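Local atomic coordinates of peptidoglycan D,D-transpeptidase FtsI (Yersinia pestis, PDB entry 6SYN), a protein that probably cross-links peptidoglycan as a class B penicillin-binding protein, a D,D-transpeptidase of the periplasm that beta-lactams such as carbenicillin inhibit. Residues A[286-291]-A[304-309]. Residues are numbered along the deposited sequence; the frame is centred on the assembly and turned at random.
With CB9 ((2R,4S)-2-[(1R)-1-{[(2S)-2-carboxy-2-phenylacetyl]amino}-2-oxoethyl]-5,5-dimethyl-1,3-thiazolidine-4-carboxylic acid), chain D.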
loop_
_atom_site.group_PDB
_atom_site.type_symbol
_atom_site.label_atom_id
_atom_site.label_comp_id
_atom_site.label_asym_id
_atom_site.label_seq_id
_atom_site.Cartn_x
_atom_site.Cartn_y
_atom_site.Cartn_z
ATOM N N ILE A 286 -12.609 1.136 29.753
ATOM C CA ILE A 286 -12.365 2.024 28.578
ATOM C C ILE A 286 -11.851 3.351 29.142
ATOM O O ILE A 286 -12.641 4.044 29.805
ATOM C CB ILE A 286 -13.621 2.244 27.707
ATOM C CG1 ILE A 286 -14.457 0.975 27.509
ATOM C CG2 ILE A 286 -13.230 2.871 26.376
ATOM C CD1 ILE A 286 -13.788 -0.087 26.680
ATOM N N LYS A 287 -10.572 3.670 28.930
ATOM C CA LYS A 287 -10.013 5.003 29.274
ATOM C C LYS A 287 -9.299 5.581 28.050
ATOM O O LYS A 287 -8.891 4.808 27.153
ATOM C CB LYS A 287 -9.111 4.939 30.512
ATOM C CG LYS A 287 -7.818 4.148 30.371
ATOM C CD LYS A 287 -6.734 4.635 31.315
ATOM C CE LYS A 287 -5.462 3.817 31.253
ATOM N NZ LYS A 287 -4.395 4.414 32.091
ATOM N N ASP A 288 -9.186 6.906 28.027
ATOM C CA ASP A 288 -8.548 7.677 26.935
ATOM C C ASP A 288 -7.096 7.964 27.321
ATOM O O ASP A 288 -6.789 8.011 28.531
ATOM C CB ASP A 288 -9.340 8.953 26.648
ATOM C CG ASP A 288 -10.608 8.719 25.846
ATOM O OD1 ASP A 288 -10.726 7.645 25.236
ATOM O OD2 ASP A 288 -11.462 9.621 25.834
ATOM N N VAL A 289 -6.240 8.125 26.311
ATOM C CA VAL A 289 -4.814 8.536 26.461
ATOM C C VAL A 289 -4.788 9.993 26.938
ATOM O O VAL A 289 -4.276 10.252 28.049
ATOM C CB VAL A 289 -4.056 8.327 25.136
ATOM C CG1 VAL A 289 -2.771 9.138 25.045
ATOM C CG2 VAL A 289 -3.776 6.852 24.920
ATOM N N ALA A 290 -5.350 10.896 26.133
ATOM C CA ALA A 290 -5.556 12.316 26.487
ATOM C C ALA A 290 -6.785 12.397 27.397
ATOM O O ALA A 290 -7.915 12.273 26.887
ATOM C CB ALA A 290 -5.697 13.150 25.236
ATOM N N ARG A 291 -6.548 12.546 28.703
ATOM C CA ARG A 291 -7.587 12.576 29.768
ATOM C C ARG A 291 -8.406 13.867 29.607
ATOM O O ARG A 291 -7.815 14.968 29.677
ATOM C CB ARG A 291 -6.899 12.391 31.131
ATOM C CG ARG A 291 -7.576 13.063 32.318
ATOM C CD ARG A 291 -8.654 12.215 32.960
ATOM N NE ARG A 291 -9.296 12.947 34.044
ATOM C CZ ARG A 291 -9.830 12.402 35.135
ATOM N NH1 ARG A 291 -10.385 13.181 36.050
ATOM N NH2 ARG A 291 -9.806 11.091 35.324
ATOM N N SER A 304 -9.141 11.922 19.535
ATOM C CA SER A 304 -9.270 10.451 19.371
ATOM C C SER A 304 -9.730 9.834 20.701
ATOM O O SER A 304 -8.945 9.121 21.345
ATOM C CB SER A 304 -7.994 9.842 18.858
ATOM O OG SER A 304 -8.291 8.698 18.069
ATOM N N SER A 305 -10.979 10.103 21.082
ATOM C CA SER A 305 -11.613 9.586 22.324
ATOM C C SER A 305 -12.132 8.162 22.092
ATOM O O SER A 305 -13.052 7.988 21.272
ATOM C CB SER A 305 -12.709 10.506 22.801
ATOM O OG SER A 305 -13.257 10.051 24.031
ATOM N N ASN A 306 -11.561 7.186 22.801
ATOM C CA ASN A 306 -12.035 5.776 22.816
ATOM C C ASN A 306 -13.351 5.710 23.599
ATOM O O ASN A 306 -14.278 5.038 23.118
ATOM C CB ASN A 306 -11.001 4.814 23.411
ATOM C CG ASN A 306 -9.823 4.533 22.501
ATOM O OD1 ASN A 306 -9.772 4.983 21.359
ATOM N ND2 ASN A 306 -8.864 3.774 22.998
ATOM N N VAL A 307 -13.424 6.379 24.755
ATOM C CA VAL A 307 -14.656 6.439 25.602
ATOM C C VAL A 307 -15.779 7.050 24.758
ATOM O O VAL A 307 -16.884 6.457 24.722
ATOM C CB VAL A 307 -14.436 7.242 26.902
ATOM C CG1 VAL A 307 -15.754 7.638 27.550
ATOM C CG2 VAL A 307 -13.561 6.495 27.897
ATOM N N GLY A 308 -15.486 8.194 24.123
ATOM C CA GLY A 308 -16.386 8.944 23.225
ATOM C C GLY A 308 -17.079 8.035 22.227
ATOM O O GLY A 308 -18.323 8.008 22.239
ATOM N N VAL A 309 -16.306 7.294 21.422
ATOM C CA VAL A 309 -16.829 6.410 20.332
ATOM C C VAL A 309 -17.458 5.148 20.939
ATOM O O VAL A 309 -18.416 4.629 20.328
ATOM C CB VAL A 309 -15.760 6.047 19.276
ATOM C CG1 VAL A 309 -15.327 7.264 18.474
ATOM C CG2 VAL A 309 -14.552 5.335 19.868
HETATM C C CB9 D . -6.798 4.590 18.171
HETATM N N CB9 D . -5.556 3.980 20.266
HETATM O O CB9 D . -5.955 4.139 17.433
HETATM C CA CB9 D . -6.627 4.785 19.673
HETATM C CB CB9 D . -6.531 6.302 20.005
HETATM C CAA CB9 D . -4.013 8.867 20.592
HETATM C CAB CB9 D . -2.751 6.718 20.717
HETATM O OAD CB9 D . -2.733 8.000 17.692
HETATM O OAE CB9 D . -4.633 0.588 23.412
HETATM O OAF CB9 D . -7.014 2.567 21.211
HETATM O OAG CB9 D . -4.756 8.504 17.098
HETATM O OAH CB9 D . -5.108 0.432 21.344
HETATM C CAJ CB9 D . -0.808 4.060 22.545
HETATM C CAK CB9 D . -1.786 4.524 23.393
HETATM C CAL CB9 D . -1.121 3.126 21.586
HETATM C CAM CB9 D . -3.086 4.054 23.279
HETATM C CAN CB9 D . -2.423 2.655 21.464
HETATM N NAP CB9 D . -5.972 7.114 18.915
HETATM S SAQ CB9 D . -5.407 6.635 21.398
HETATM C CAR CB9 D . -3.945 7.920 17.792
HETATM C CAS CB9 D . -4.852 1.071 22.332
HETATM C CAT CB9 D . -5.883 3.049 21.170
HETATM C CAU CB9 D . -3.430 3.139 22.292
HETATM C CAX CB9 D . -4.509 6.998 18.887
HETATM C CAY CB9 D . -4.858 2.609 22.234
HETATM C CAZ CB9 D . -4.072 7.368 20.343
HETATM O O HOH W 1 -8.737 2.340 25.421
HETATM O O HOH W 2 -7.880 7.677 23.314
#
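D288 and N306 bring the two backbones together, their CA atoms 5.7 Å apart, and I286 lies similarly close to V307; beyond D288 the loop 286-291 leaves the first turn of the helix that begins at N306. The carboxylate of D288 faces that helix start. Its OD1 accepts from V307 N at 3.0 Å, nearly straight at 164°, and, in a weak, bent bond (126° at the hydrogen), from N306 N. OD2 takes the hydroxyl proton of S305 OG at 2.6 Å; V307 N and S305 OG both approach on the syn side, somewhat out of the carboxylate plane. The hydroxyl of N-cap S305 is swung opposite the backbone nitrogen (chi1 -176°), where OG can both donate to D288 and accept from G308 N (2.9 Å). D288 and S305 together satisfy the first N-H groups, and the helix start probably stabilises the negative charge. Alongside, CG2 of I286 packs against CG2 of V307 at 3.9 Å. One water links K287 O to N306 ND2, which also donates to ligand OAF at 2.8 Å; S304 OG accepts from ligand NAP. S304 OG and N306 OD1, both hydrogen-bonded to K255 NZ, fit the SxN motif of penicillin-binding transpeptidases. The contact thus joins loop 286-291 to helix 306-314, with I286 and V307 against strand 279-281 and S305 against helix 297-303.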